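Local coordinates for crystal protein (Bacillus thuringiensis serovar dakota, PDB 2ZTB) that recognizes cancer cells as an activated bacterial toxin and probably perforates their membranes, as related aerolysin-type pore-forming toxins do, at residues Val3-Leu8 with Tyr60-Val65; Asn34-Ala39 with Gly196-Lys201; Val71-Asp76 with Lys180-Phe185; Pro95-Ile100 with Ser159-Val164. All blocks are in the same frame, centred on the assembly; numbering follows the deposited sequence.

Contact 1: Val3-Leu8 with Tyr60-Val65; sequences VIREYL and YCYKNV
Arg5 turns CG away from its backbone N (chi1 -180°) and stays extended to NE, which brings the guanidinium over one face of the Tyr62 ring. The two planes are 29° apart and their centres 4.2 Å apart, an off-centre cation-pi stack. The setting is an antiparallel strand pair: the short N-terminal strand 4-7 runs along the start of the long strand 61-90. The Arg5 guanidinium also makes a salt bridge to Asp192 on strand 168-199.

Tyr7 lies beside Tyr62 and near Tyr60. These ring pairs are roughly parallel but slid apart, with Tyr7 CE1 3.4 Å from Tyr62 CE2. Together the three rings form an aromatic cluster.

The Glu6 and Lys63 side chains leave the sheet on the face opposite Arg5 and Asn64, with Ile4 and Val65. Backbone bonds join them in both directions, Glu6 N to Lys63 O at 3.0 Å and Lys63 N to Glu6 O at 2.8 Å. Glu6 OE1 and Lys63 NZ form a weak salt bridge at 3.2 Å. NZ also bridges to Glu12, and Glu6 OE2 is hydrogen-bonded to Ser124 OG. Lys63 bends at its last torsion (chi4 -72°), and NZ reaches the carbonyl Tyr7 O at 2.7 Å.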
loop_
_atom_site.group_PDB
_atom_site.type_symbol
_atom_site.label_atom_id
_atom_site.label_comp_id
_atom_site.label_asym_id
_atom_site.label_seq_id
_atom_site.Cartn_x
_atom_site.Cartn_y
_atom_site.Cartn_z
ATOM N N VAL A 3 -0.560 -7.352 11.938
ATOM C CA VAL A 3 0.539 -7.655 12.874
ATOM C C VAL A 3 1.551 -8.637 12.255
ATOM O O VAL A 3 1.365 -9.863 12.264
ATOM C CB VAL A 3 0.038 -8.220 14.255
ATOM C CG1 VAL A 3 1.049 -7.861 15.384
ATOM C CG2 VAL A 3 -1.383 -7.700 14.585
ATOM N N ILE A 4 2.627 -8.085 11.718
ATOM C CA ILE A 4 3.625 -8.871 10.999
ATOM C C ILE A 4 4.860 -9.094 11.884
ATOM O O ILE A 4 5.282 -8.199 12.614
ATOM C CB ILE A 4 3.956 -8.195 9.630
ATOM C CG1 ILE A 4 2.752 -8.327 8.677
ATOM C CG2 ILE A 4 5.232 -8.765 8.994
ATOM C CD1 ILE A 4 2.607 -7.174 7.693
ATOM N N ARG A 5 5.409 -10.301 11.828
ATOM C CA ARG A 5 6.596 -10.653 12.591
ATOM C C ARG A 5 7.366 -11.727 11.846
ATOM O O ARG A 5 6.937 -12.870 11.768
ATOM C CB ARG A 5 6.216 -11.132 13.999
ATOM C CG ARG A 5 7.391 -11.519 14.892
ATOM C CD ARG A 5 6.966 -11.415 16.345
ATOM N NE ARG A 5 7.982 -11.883 17.281
ATOM C CZ ARG A 5 8.930 -11.124 17.830
ATOM N NH1 ARG A 5 9.026 -9.832 17.539
ATOM N NH2 ARG A 5 9.791 -11.669 18.682
ATOM N N GLU A 6 8.505 -11.350 11.282
ATOM C CA GLU A 6 9.304 -12.313 10.539
ATOM C C GLU A 6 10.789 -12.121 10.797
ATOM O O GLU A 6 11.193 -11.135 11.409
ATOM C CB GLU A 6 8.961 -12.284 9.032
ATOM C CG GLU A 6 8.912 -10.915 8.384
ATOM C CD GLU A 6 8.519 -10.979 6.905
ATOM O OE1 GLU A 6 9.423 -10.847 6.047
ATOM O OE2 GLU A 6 7.315 -11.161 6.609
ATOM N N TYR A 7 11.584 -13.086 10.343
ATOM C CA TYR A 7 13.014 -13.042 10.481
ATOM C C TYR A 7 13.611 -11.828 9.779
ATOM O O TYR A 7 13.128 -11.384 8.721
ATOM C CB TYR A 7 13.651 -14.320 9.937
ATOM C CG TYR A 7 13.454 -15.556 10.799
ATOM C CD1 TYR A 7 13.337 -15.466 12.192
ATOM C CD2 TYR A 7 13.412 -16.821 10.219
ATOM C CE1 TYR A 7 13.164 -16.610 12.982
ATOM C CE2 TYR A 7 13.244 -17.970 10.995
ATOM C CZ TYR A 7 13.121 -17.863 12.377
ATOM O OH TYR A 7 12.944 -19.019 13.135
ATOM N N LEU A 8 14.655 -11.278 10.390
ATOM C CA LEU A 8 15.470 -10.270 9.746
ATOM C C LEU A 8 16.500 -11.029 8.906
ATOM O O LEU A 8 17.017 -12.076 9.331
ATOM C CB LEU A 8 16.125 -9.368 10.792
ATOM C CG LEU A 8 16.984 -8.196 10.288
ATOM C CD1 LEU A 8 16.127 -7.099 9.652
ATOM C CD2 LEU A 8 17.855 -7.637 11.439
ATOM N N TYR A 60 17.252 -15.690 17.991
ATOM C CA TYR A 60 16.658 -15.230 16.737
ATOM C C TYR A 60 16.495 -13.721 16.706
ATOM O O TYR A 60 16.700 -13.045 17.714
ATOM C CB TYR A 60 15.321 -15.941 16.472
ATOM C CG TYR A 60 15.496 -17.419 16.245
ATOM C CD1 TYR A 60 15.261 -18.343 17.279
ATOM C CD2 TYR A 60 15.939 -17.896 15.013
ATOM C CE1 TYR A 60 15.442 -19.701 17.077
ATOM C CE2 TYR A 60 16.124 -19.240 14.799
ATOM C CZ TYR A 60 15.877 -20.143 15.833
ATOM O OH TYR A 60 16.060 -21.482 15.600
ATOM N N CYS A 61 16.143 -13.199 15.535
ATOM C CA CYS A 61 16.002 -11.762 15.338
ATOM C C CYS A 61 14.915 -11.476 14.302
ATOM O O CYS A 61 14.929 -12.026 13.193
ATOM C CB CYS A 61 17.344 -11.145 14.929
ATOM S SG CYS A 61 17.345 -9.373 14.756
ATOM N N TYR A 62 13.983 -10.609 14.687
ATOM C CA TYR A 62 12.759 -10.389 13.933
ATOM C C TYR A 62 12.584 -8.933 13.587
ATOM O O TYR A 62 12.977 -8.057 14.349
ATOM C CB TYR A 62 11.532 -10.835 14.736
ATOM C CG TYR A 62 11.593 -12.244 15.271
ATOM C CD1 TYR A 62 12.081 -12.503 16.559
ATOM C CD2 TYR A 62 11.156 -13.323 14.506
ATOM C CE1 TYR A 62 12.139 -13.799 17.067
ATOM C CE2 TYR A 62 11.203 -14.630 15.013
ATOM C CZ TYR A 62 11.696 -14.855 16.286
ATOM O OH TYR A 62 11.739 -16.147 16.786
ATOM N N LYS A 63 12.012 -8.699 12.411
ATOM C CA LYS A 63 11.441 -7.417 12.028
ATOM C C LYS A 63 9.912 -7.523 12.177
ATOM O O LYS A 63 9.323 -8.596 11.986
ATOM C CB LYS A 63 11.845 -7.047 10.596
ATOM C CG LYS A 63 11.622 -8.134 9.539
ATOM C CD LYS A 63 11.835 -7.543 8.144
ATOM C CE LYS A 63 11.412 -8.484 7.042
ATOM N NZ LYS A 63 12.284 -9.669 6.805
ATOM N N ASN A 64 9.293 -6.407 12.559
ATOM C CA ASN A 64 7.885 -6.357 12.924
ATOM C C ASN A 64 7.254 -5.123 12.305
ATOM O O ASN A 64 7.890 -4.079 12.225
ATOM C CB ASN A 64 7.702 -6.240 14.445
ATOM C CG ASN A 64 8.472 -7.295 15.232
ATOM O OD1 ASN A 64 9.667 -7.138 15.520
ATOM N ND2 ASN A 64 7.788 -8.354 15.604
ATOM N N VAL A 65 5.990 -5.247 11.907
ATOM C CA VAL A 65 5.168 -4.101 11.540
ATOM C C VAL A 65 4.195 -3.899 12.693
ATOM O O VAL A 65 3.584 -4.850 13.175
ATOM C CB VAL A 65 4.419 -4.328 10.189
ATOM C CG1 VAL A 65 3.610 -3.096 9.783
ATOM C CG2 VAL A 65 5.403 -4.710 9.075
#

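Contact 2: Asn34-Ala39 with Gly196-Lys201; sequences NPDGIA and GANFPK
Asn34 meets Pro200 through its backbone: Asn34 O lies 3.5 Å from Pro200 CD. Pro35 follows and is buried. Its CB sits over one face of the Phe199 ring, 3.9 Å from the centroid and 18° off the ring normal, a CH-pi contact offset toward the rim. The Phe199 ring also meets Tyr31, and Pro35 packs on Phe27 of helix 20-31. Pro35 CB also lies 3.9 Å from Ala197 CB.

Asp36 comes next. Its N makes a weak, bent bond to Asn198 O, with the two atoms 2.7 Å apart. The Asp36 carboxylate lies across the Pro200 ring, with OD1 near CB and CD.

Gly37 N points at the same carbonyl and gives a second weak bond, 3.3 Å to Asn198 O. Two residues thus face one, a classic beta bulge at the start of strand 37-40, where it joins strand 168-199 in antiparallel fashion. Within the same pair Asn198 N donates to Gly37 O at 2.9 Å. Regular pairing follows at Ile38 and Ala39.

Asn198 CG lies between its backbone N and carbonyl carbon (chi1 61°), which sets the amide beside Gly37. Its ND2 donates to Asn47 O, and its OD1 accepts a weak bond from Val49 N.

Ile38 and Ala197 face each other across a non-hydrogen-bonded pair, while the outer end of Ile38 leads away to Phe10, Tyr45 and Phe46. At Ala39 the backbone bonds run both ways, and Gly196 N reaches Ala39 O at 2.9 Å with an angle of 171° at the hydrogen.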
loop_
_atom_site.group_PDB
_atom_site.type_symbol
_atom_site.label_atom_id
_atom_site.label_comp_id
_atom_site.label_asym_id
_atom_site.label_seq_id
_atom_site.Cartn_x
_atom_site.Cartn_y
_atom_site.Cartn_z
ATOM N N ASN A 34 38.401 -9.150 16.579
ATOM C CA ASN A 34 37.545 -9.226 15.408
ATOM C C ASN A 34 37.022 -10.671 15.303
ATOM O O ASN A 34 37.815 -11.602 15.337
ATOM C CB ASN A 34 38.358 -8.804 14.176
ATOM C CG ASN A 34 37.491 -8.525 12.943
ATOM O OD1 ASN A 34 36.319 -8.122 13.042
ATOM N ND2 ASN A 34 38.082 -8.724 11.768
ATOM N N PRO A 35 35.687 -10.871 15.253
ATOM C CA PRO A 35 35.251 -12.254 15.119
ATOM C C PRO A 35 35.585 -12.820 13.732
ATOM O O PRO A 35 35.702 -12.059 12.742
ATOM C CB PRO A 35 33.727 -12.158 15.289
ATOM C CG PRO A 35 33.379 -10.774 14.908
ATOM C CD PRO A 35 34.546 -9.937 15.327
ATOM N N ASP A 36 35.715 -14.145 13.667
ATOM C CA ASP A 36 35.916 -14.840 12.414
ATOM C C ASP A 36 34.670 -14.715 11.549
ATOM O O ASP A 36 34.758 -14.524 10.338
ATOM C CB ASP A 36 36.198 -16.313 12.681
ATOM C CG ASP A 36 37.639 -16.592 13.018
ATOM O OD1 ASP A 36 38.507 -15.707 12.868
ATOM O OD2 ASP A 36 37.905 -17.730 13.440
ATOM N N GLY A 37 33.505 -14.832 12.175
ATOM C CA GLY A 37 32.249 -14.765 11.453
ATOM C C GLY A 37 31.105 -14.312 12.330
ATOM O O GLY A 37 31.251 -14.226 13.551
ATOM N N ILE A 38 29.964 -14.047 11.695
ATOM C CA ILE A 38 28.761 -13.560 12.376
ATOM C C ILE A 38 27.567 -14.383 11.894
ATOM O O ILE A 38 27.690 -15.132 10.939
ATOM C CB ILE A 38 28.524 -12.025 12.169
ATOM C CG1 ILE A 38 28.244 -11.685 10.690
ATOM C CG2 ILE A 38 29.712 -11.193 12.799
ATOM C CD1 ILE A 38 27.760 -10.248 10.415
ATOM N N ALA A 39 26.427 -14.250 12.563
ATOM C CA ALA A 39 25.276 -15.086 12.309
ATOM C C ALA A 39 23.981 -14.368 12.651
ATOM O O ALA A 39 23.933 -13.554 13.565
ATOM C CB ALA A 39 25.384 -16.388 13.094
ATOM N N GLY A 196 24.789 -13.304 16.343
ATOM C CA GLY A 196 25.812 -14.201 16.892
ATOM C C GLY A 196 27.159 -13.880 16.274
ATOM O O GLY A 196 27.226 -13.301 15.198
ATOM N N ALA A 197 28.235 -14.220 16.967
ATOM C CA ALA A 197 29.583 -14.092 16.420
ATOM C C ALA A 197 30.458 -15.205 16.946
ATOM O O ALA A 197 30.345 -15.596 18.116
ATOM C CB ALA A 197 30.195 -12.723 16.757
ATOM N N ASN A 198 31.323 -15.729 16.083
ATOM C CA ASN A 198 32.333 -16.704 16.522
ATOM C C ASN A 198 33.734 -16.142 16.412
ATOM O O ASN A 198 34.106 -15.561 15.388
ATOM C CB ASN A 198 32.212 -18.046 15.786
ATOM C CG ASN A 198 32.396 -17.921 14.278
ATOM O OD1 ASN A 198 31.478 -17.525 13.557
ATOM N ND2 ASN A 198 33.587 -18.270 13.795
ATOM N N PHE A 199 34.514 -16.325 17.473
ATOM C CA PHE A 199 35.811 -15.702 17.593
ATOM C C PHE A 199 36.946 -16.714 17.394
ATOM O O PHE A 199 36.734 -17.927 17.590
ATOM C CB PHE A 199 35.892 -14.971 18.944
ATOM C CG PHE A 199 34.936 -13.813 19.043
ATOM C CD1 PHE A 199 33.578 -14.029 19.360
ATOM C CD2 PHE A 199 35.368 -12.518 18.782
ATOM C CE1 PHE A 199 32.664 -12.963 19.414
ATOM C CE2 PHE A 199 34.467 -11.440 18.841
ATOM C CZ PHE A 199 33.107 -11.671 19.148
ATOM N N PRO A 200 38.139 -16.224 16.963
ATOM C CA PRO A 200 39.342 -17.054 16.807
ATOM C C PRO A 200 39.914 -17.562 18.138
ATOM O O PRO A 200 40.537 -18.623 18.166
ATOM C CB PRO A 200 40.343 -16.101 16.126
ATOM C CG PRO A 200 39.891 -14.741 16.518
ATOM C CD PRO A 200 38.392 -14.823 16.561
ATOM N N LYS A 201 39.716 -16.805 19.218
ATOM C CA LYS A 201 40.091 -17.234 20.565
ATOM C C LYS A 201 38.940 -17.023 21.568
ATOM O O LYS A 201 37.896 -16.478 21.217
ATOM C CB LYS A 201 41.354 -16.501 21.018
ATOM C CG LYS A 201 41.223 -15.002 21.023
ATOM C CD LYS A 201 42.555 -14.386 21.255
ATOM C CE LYS A 201 42.430 -12.938 21.571
ATOM N NZ LYS A 201 43.792 -12.312 21.722
#

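Contact 3: Val71-Asp76 with Lys180-Phe185; sequences VNRPTD and KESADF
Arg73 reaches from an irregular part of strand 61-90 over Ser182 and on to Asp184. Its CB lies 3.4 Å from Ser182 OG. CG is near both that hydroxyl and Asp184 OD2. The bend at chi2 (-89°) sets CD beside the carboxylate, 3.3 Å from Asp184 OD2; a second bend at chi3 directs NE onward. At the tip, NH1 stays 4.2 Å from Asp184 OD2, beyond a salt bridge, and the guanidinium and carboxylate planes stand 78° apart. The charges probably attract at this distance without pairing directly. Asp184 OD1 has its own partner in Thr229 OG1 on strand 223-247.

The backbone is an antiparallel pairing of strand 61-90 with strand 168-199, interrupted by a shift in register. Val71 pairs with Asp184 and Asn72 with Ala183. Arg73 N then donates to Ser182 O. The 71-76 side holds one extra residue before Asp76 pairs with Lys180, whose N donates to Asp76 O at 2.8 Å.

Two waters bridge the segments at the shift. One molecule donates to Pro74 O and Lys180 O and accepts from Ser182 OG, 2.8 Å away. A second lies between Thr75 OG1 and Glu181 OE2, donating to the latter at 2.6 Å. The Glu181 carboxylate also accepts from Ile134 N and Gly135 N, at the turn of the hairpin formed by strands 126-132 and 136-142.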
loop_
_atom_site.group_PDB
_atom_site.type_symbol
_atom_site.label_atom_id
_atom_site.label_comp_id
_atom_site.label_asym_id
_atom_site.label_seq_id
_atom_site.Cartn_x
_atom_site.Cartn_y
_atom_site.Cartn_z
ATOM N N VAL A 71 -4.660 8.301 8.082
ATOM C CA VAL A 71 -4.948 9.732 8.113
ATOM C C VAL A 71 -5.643 10.078 6.812
ATOM O O VAL A 71 -5.085 9.872 5.736
ATOM C CB VAL A 71 -3.664 10.598 8.270
ATOM C CG1 VAL A 71 -4.020 12.075 8.390
ATOM C CG2 VAL A 71 -2.857 10.160 9.478
ATOM N N ASN A 72 -6.870 10.578 6.925
ATOM C CA ASN A 72 -7.652 11.052 5.791
ATOM C C ASN A 72 -6.994 12.214 5.054
ATOM O O ASN A 72 -6.515 13.167 5.672
ATOM C CB ASN A 72 -9.036 11.511 6.261
ATOM C CG ASN A 72 -10.075 10.400 6.244
ATOM O OD1 ASN A 72 -9.990 9.458 5.455
ATOM N ND2 ASN A 72 -11.084 10.528 7.107
ATOM N N ARG A 73 -6.996 12.129 3.729
ATOM C CA ARG A 73 -6.582 13.230 2.868
ATOM C C ARG A 73 -7.831 13.932 2.364
ATOM O O ARG A 73 -8.879 13.298 2.274
ATOM C CB ARG A 73 -5.782 12.683 1.683
ATOM C CG ARG A 73 -4.470 12.043 2.067
ATOM C CD ARG A 73 -3.339 13.067 2.097
ATOM N NE ARG A 73 -3.753 14.354 2.663
ATOM C CZ ARG A 73 -2.929 15.353 2.979
ATOM N NH1 ARG A 73 -1.617 15.222 2.796
ATOM N NH2 ARG A 73 -3.422 16.485 3.483
ATOM N N PRO A 74 -7.742 15.245 2.047
ATOM C CA PRO A 74 -8.920 15.905 1.458
ATOM C C PRO A 74 -9.399 15.183 0.207
ATOM O O PRO A 74 -8.578 14.730 -0.593
ATOM C CB PRO A 74 -8.408 17.305 1.107
ATOM C CG PRO A 74 -7.284 17.542 2.074
ATOM C CD PRO A 74 -6.619 16.188 2.219
ATOM N N THR A 75 -10.721 15.060 0.076
ATOM C CA THR A 75 -11.377 14.420 -1.061
ATOM C C THR A 75 -11.408 15.382 -2.255
ATOM O O THR A 75 -11.821 16.538 -2.115
ATOM C CB THR A 75 -12.836 14.030 -0.680
ATOM O OG1 THR A 75 -12.827 12.945 0.254
ATOM C CG2 THR A 75 -13.685 13.657 -1.916
ATOM N N ASP A 76 -10.977 14.911 -3.424
ATOM C CA ASP A 76 -11.049 15.737 -4.630
ATOM C C ASP A 76 -12.261 15.362 -5.478
ATOM O O ASP A 76 -12.443 14.194 -5.833
ATOM C CB ASP A 76 -9.735 15.692 -5.434
ATOM C CG ASP A 76 -8.622 16.551 -4.795
ATOM O OD1 ASP A 76 -8.879 17.745 -4.497
ATOM O OD2 ASP A 76 -7.494 16.043 -4.590
ATOM N N LYS A 180 -12.349 11.374 -5.811
ATOM C CA LYS A 180 -11.102 10.710 -5.485
ATOM C C LYS A 180 -10.927 10.830 -3.976
ATOM O O LYS A 180 -10.636 11.911 -3.438
ATOM C CB LYS A 180 -9.902 11.311 -6.235
ATOM C CG LYS A 180 -8.558 10.701 -5.790
ATOM C CD LYS A 180 -7.395 11.723 -5.821
ATOM C CE LYS A 180 -6.327 11.327 -4.796
ATOM N NZ LYS A 180 -4.984 11.957 -5.044
ATOM N N GLU A 181 -11.151 9.717 -3.296
ATOM C CA GLU A 181 -11.002 9.672 -1.850
ATOM C C GLU A 181 -9.724 8.930 -1.508
ATOM O O GLU A 181 -9.343 7.969 -2.192
ATOM C CB GLU A 181 -12.195 8.986 -1.205
ATOM C CG GLU A 181 -13.519 9.727 -1.382
ATOM C CD GLU A 181 -14.667 8.931 -0.826
ATOM O OE1 GLU A 181 -14.973 7.874 -1.406
ATOM O OE2 GLU A 181 -15.243 9.341 0.209
ATOM N N SER A 182 -9.045 9.391 -0.466
ATOM C CA SER A 182 -7.836 8.703 -0.036
ATOM C C SER A 182 -7.478 8.913 1.422
ATOM O O SER A 182 -7.923 9.858 2.062
ATOM C CB SER A 182 -6.643 9.052 -0.939
ATOM O OG SER A 182 -6.326 10.417 -0.810
ATOM N N ALA A 183 -6.666 7.990 1.923
ATOM C CA ALA A 183 -6.083 8.088 3.236
ATOM C C ALA A 183 -4.643 7.628 3.152
ATOM O O ALA A 183 -4.348 6.593 2.551
ATOM C CB ALA A 183 -6.865 7.230 4.229
ATOM N N ASP A 184 -3.745 8.402 3.745
ATOM C CA ASP A 184 -2.384 7.929 4.004
ATOM C C ASP A 184 -2.364 7.022 5.217
ATOM O O ASP A 184 -3.178 7.167 6.139
ATOM C CB ASP A 184 -1.421 9.096 4.238
ATOM C CG ASP A 184 -1.176 9.902 2.986
ATOM O OD1 ASP A 184 -1.271 9.332 1.882
ATOM O OD2 ASP A 184 -0.896 11.104 3.104
ATOM N N PHE A 185 -1.432 6.082 5.219
ATOM C CA PHE A 185 -1.219 5.264 6.407
ATOM C C PHE A 185 0.269 5.081 6.703
ATOM O O PHE A 185 1.121 5.299 5.846
ATOM C CB PHE A 185 -1.974 3.924 6.312
ATOM C CG PHE A 185 -1.576 3.063 5.138
ATOM C CD1 PHE A 185 -0.426 2.253 5.196
ATOM C CD2 PHE A 185 -2.358 3.034 3.983
ATOM C CE1 PHE A 185 -0.056 1.442 4.111
ATOM C CE2 PHE A 185 -1.999 2.227 2.883
ATOM C CZ PHE A 185 -0.837 1.430 2.948
HETATM O O HOH W 1 -8.132 12.374 -1.797
HETATM O O HOH W 2 -15.070 11.799 0.889
#

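Contact 4: Pro95-Ile100 with Ser159-Val164; sequences PFTTTI and SVTVTV
Phe96 and Val164 open a regular antiparallel pairing, in which backbone hydrogen bonds do most of the joining. Phe96, Thr98 and Ile100 each bond in both directions with Val164, Val162 and Val160 respectively. Val162 N to Thr98 O is 2.9 Å, with 170° at the hydrogen. Phe96 N to Val164 O, at 3.3 Å, is the longest of the six. The strands involved are 96-116 and 147-164.

CA-H...O contacts fill the places between these bonds. Thr97 CA comes 3.1 Å from Val162 O, and Thr99 CA comes 3.3 Å from Val160 O.

Hydroxyl groups mark one face, lined by Thr97, Thr99, Thr161 and Thr163. Thr99 OG1 and Thr161 OG1 share a hydrogen bond of 2.8 Å, which either could donate.

The other face carries Phe96, Thr98, Ile100, Val160, Val162 and Val164 and is mainly apolar. Val164 CG1 sits over the Phe96 ring, 3.7 Å from its centroid and 21° off the normal, a CH-pi contact. Phe96 places CG between its backbone N and carbonyl carbon (chi1 71°), and the ring lies alongside Val164. Farther on, Ile100 CG1 touches Val160 CG1 at 3.8 Å. Ile100 and Val162 also pack on Leu88 of strand 61-90 and on Ile172 of strand 168-199.

The chemistry is two-sided. The threonine face is largely exposed and suits water, while the mainly apolar face is partly covered by strands 61-90, 168-199 and 223-247, consistent with a beta-sandwich.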
loop_
_atom_site.group_PDB
_atom_site.type_symbol
_atom_site.label_atom_id
_atom_site.label_comp_id
_atom_site.label_asym_id
_atom_site.label_seq_id
_atom_site.Cartn_x
_atom_site.Cartn_y
_atom_site.Cartn_z
ATOM N N PRO A 95 -44.233 18.793 -33.237
ATOM C CA PRO A 95 -43.492 18.352 -32.065
ATOM C C PRO A 95 -43.943 16.958 -31.623
ATOM O O PRO A 95 -45.096 16.581 -31.860
ATOM C CB PRO A 95 -43.863 19.396 -30.999
ATOM C CG PRO A 95 -45.144 19.993 -31.467
ATOM C CD PRO A 95 -45.028 20.006 -32.954
ATOM N N PHE A 96 -43.032 16.190 -31.026
ATOM C CA PHE A 96 -43.422 14.955 -30.354
ATOM C C PHE A 96 -42.794 14.851 -28.959
ATOM O O PHE A 96 -41.721 15.408 -28.703
ATOM C CB PHE A 96 -43.141 13.711 -31.222
ATOM C CG PHE A 96 -41.676 13.365 -31.373
ATOM C CD1 PHE A 96 -41.013 13.614 -32.575
ATOM C CD2 PHE A 96 -40.969 12.757 -30.330
ATOM C CE1 PHE A 96 -39.666 13.287 -32.733
ATOM C CE2 PHE A 96 -39.621 12.426 -30.468
ATOM C CZ PHE A 96 -38.963 12.690 -31.675
ATOM N N THR A 97 -43.490 14.184 -28.045
ATOM C CA THR A 97 -42.892 13.863 -26.766
ATOM C C THR A 97 -42.709 12.355 -26.650
ATOM O O THR A 97 -43.541 11.571 -27.128
ATOM C CB THR A 97 -43.616 14.496 -25.521
ATOM O OG1 THR A 97 -44.180 13.484 -24.673
ATOM C CG2 THR A 97 -44.647 15.498 -25.926
ATOM N N THR A 98 -41.592 11.965 -26.040
ATOM C CA THR A 98 -41.211 10.565 -25.959
ATOM C C THR A 98 -40.419 10.264 -24.682
ATOM O O THR A 98 -39.710 11.122 -24.160
ATOM C CB THR A 98 -40.428 10.121 -27.222
ATOM O OG1 THR A 98 -40.303 8.698 -27.232
ATOM C CG2 THR A 98 -39.039 10.758 -27.276
ATOM N N THR A 99 -40.577 9.045 -24.181
ATOM C CA THR A 99 -39.838 8.587 -23.024
ATOM C C THR A 99 -38.684 7.697 -23.488
ATOM O O THR A 99 -38.888 6.669 -24.137
ATOM C CB THR A 99 -40.747 7.861 -22.006
ATOM O OG1 THR A 99 -41.869 8.698 -21.694
ATOM C CG2 THR A 99 -39.990 7.561 -20.721
ATOM N N ILE A 100 -37.468 8.129 -23.181
ATOM C CA ILE A 100 -36.278 7.371 -23.531
ATOM C C ILE A 100 -35.529 6.941 -22.275
ATOM O O ILE A 100 -35.781 7.460 -21.186
ATOM C CB ILE A 100 -35.338 8.150 -24.501
ATOM C CG1 ILE A 100 -34.765 9.408 -23.827
ATOM C CG2 ILE A 100 -36.062 8.465 -25.843
ATOM C CD1 ILE A 100 -33.373 9.798 -24.313
ATOM N N SER A 159 -34.715 6.775 -17.137
ATOM C CA SER A 159 -35.778 7.114 -18.078
ATOM C C SER A 159 -36.045 8.609 -17.970
ATOM O O SER A 159 -35.895 9.196 -16.894
ATOM C CB SER A 159 -37.060 6.320 -17.810
ATOM O OG SER A 159 -37.588 6.608 -16.532
ATOM N N VAL A 160 -36.392 9.226 -19.089
ATOM C CA VAL A 160 -36.688 10.653 -19.133
ATOM C C VAL A 160 -37.696 10.940 -20.257
ATOM O O VAL A 160 -37.616 10.368 -21.344
ATOM C CB VAL A 160 -35.380 11.522 -19.216
ATOM C CG1 VAL A 160 -34.568 11.208 -20.462
ATOM C CG2 VAL A 160 -35.677 13.017 -19.120
ATOM N N THR A 161 -38.674 11.791 -19.955
ATOM C CA THR A 161 -39.699 12.176 -20.912
ATOM C C THR A 161 -39.363 13.549 -21.483
ATOM O O THR A 161 -39.187 14.514 -20.740
ATOM C CB THR A 161 -41.093 12.134 -20.257
ATOM O OG1 THR A 161 -41.362 10.787 -19.842
ATOM C CG2 THR A 161 -42.195 12.594 -21.221
ATOM N N VAL A 162 -39.246 13.620 -22.806
ATOM C CA VAL A 162 -38.833 14.864 -23.462
ATOM C C VAL A 162 -39.682 15.235 -24.681
ATOM O O VAL A 162 -40.088 14.372 -25.474
ATOM C CB VAL A 162 -37.248 14.951 -23.699
ATOM C CG1 VAL A 162 -36.554 13.610 -23.486
ATOM C CG2 VAL A 162 -36.877 15.580 -25.046
ATOM N N THR A 163 -39.985 16.524 -24.792
ATOM C CA THR A 163 -40.670 17.072 -25.963
ATOM C C THR A 163 -39.633 17.725 -26.862
ATOM O O THR A 163 -38.836 18.557 -26.409
ATOM C CB THR A 163 -41.735 18.120 -25.571
ATOM O OG1 THR A 163 -42.644 17.553 -24.618
ATOM C CG2 THR A 163 -42.525 18.601 -26.806
ATOM N N VAL A 164 -39.618 17.329 -28.129
ATOM C CA VAL A 164 -38.741 17.986 -29.094
ATOM C C VAL A 164 -39.596 18.732 -30.127
ATOM O O VAL A 164 -40.423 18.117 -30.819
ATOM C CB VAL A 164 -37.617 17.041 -29.685
ATOM C CG1 VAL A 164 -38.186 15.731 -30.201
ATOM C CG2 VAL A 164 -36.789 17.757 -30.758
#

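How the contacts relate
From the N terminus, strand 4-7 opens contact 1, and residues 34-39 open contact 2 before 60-65 closes contact 1. These two loops therefore cross. Strand 61-90 continues from contact 1 into contact 3, which opens at 71-76. Contact 4 then opens at 95-100 and closes at 159-164, wholly within contact 3, which closes at 180-185. Contact 2 closes last, at 196-201, and so encloses both. All four reach one extended antiparallel sheet. Contacts 2 and 4 lie on opposite sides of the chain's centre, with centres about 88 Å apart. Strand 168-199 links contacts 2 and 3, tying the helix-bearing N-terminal end to the elongated body.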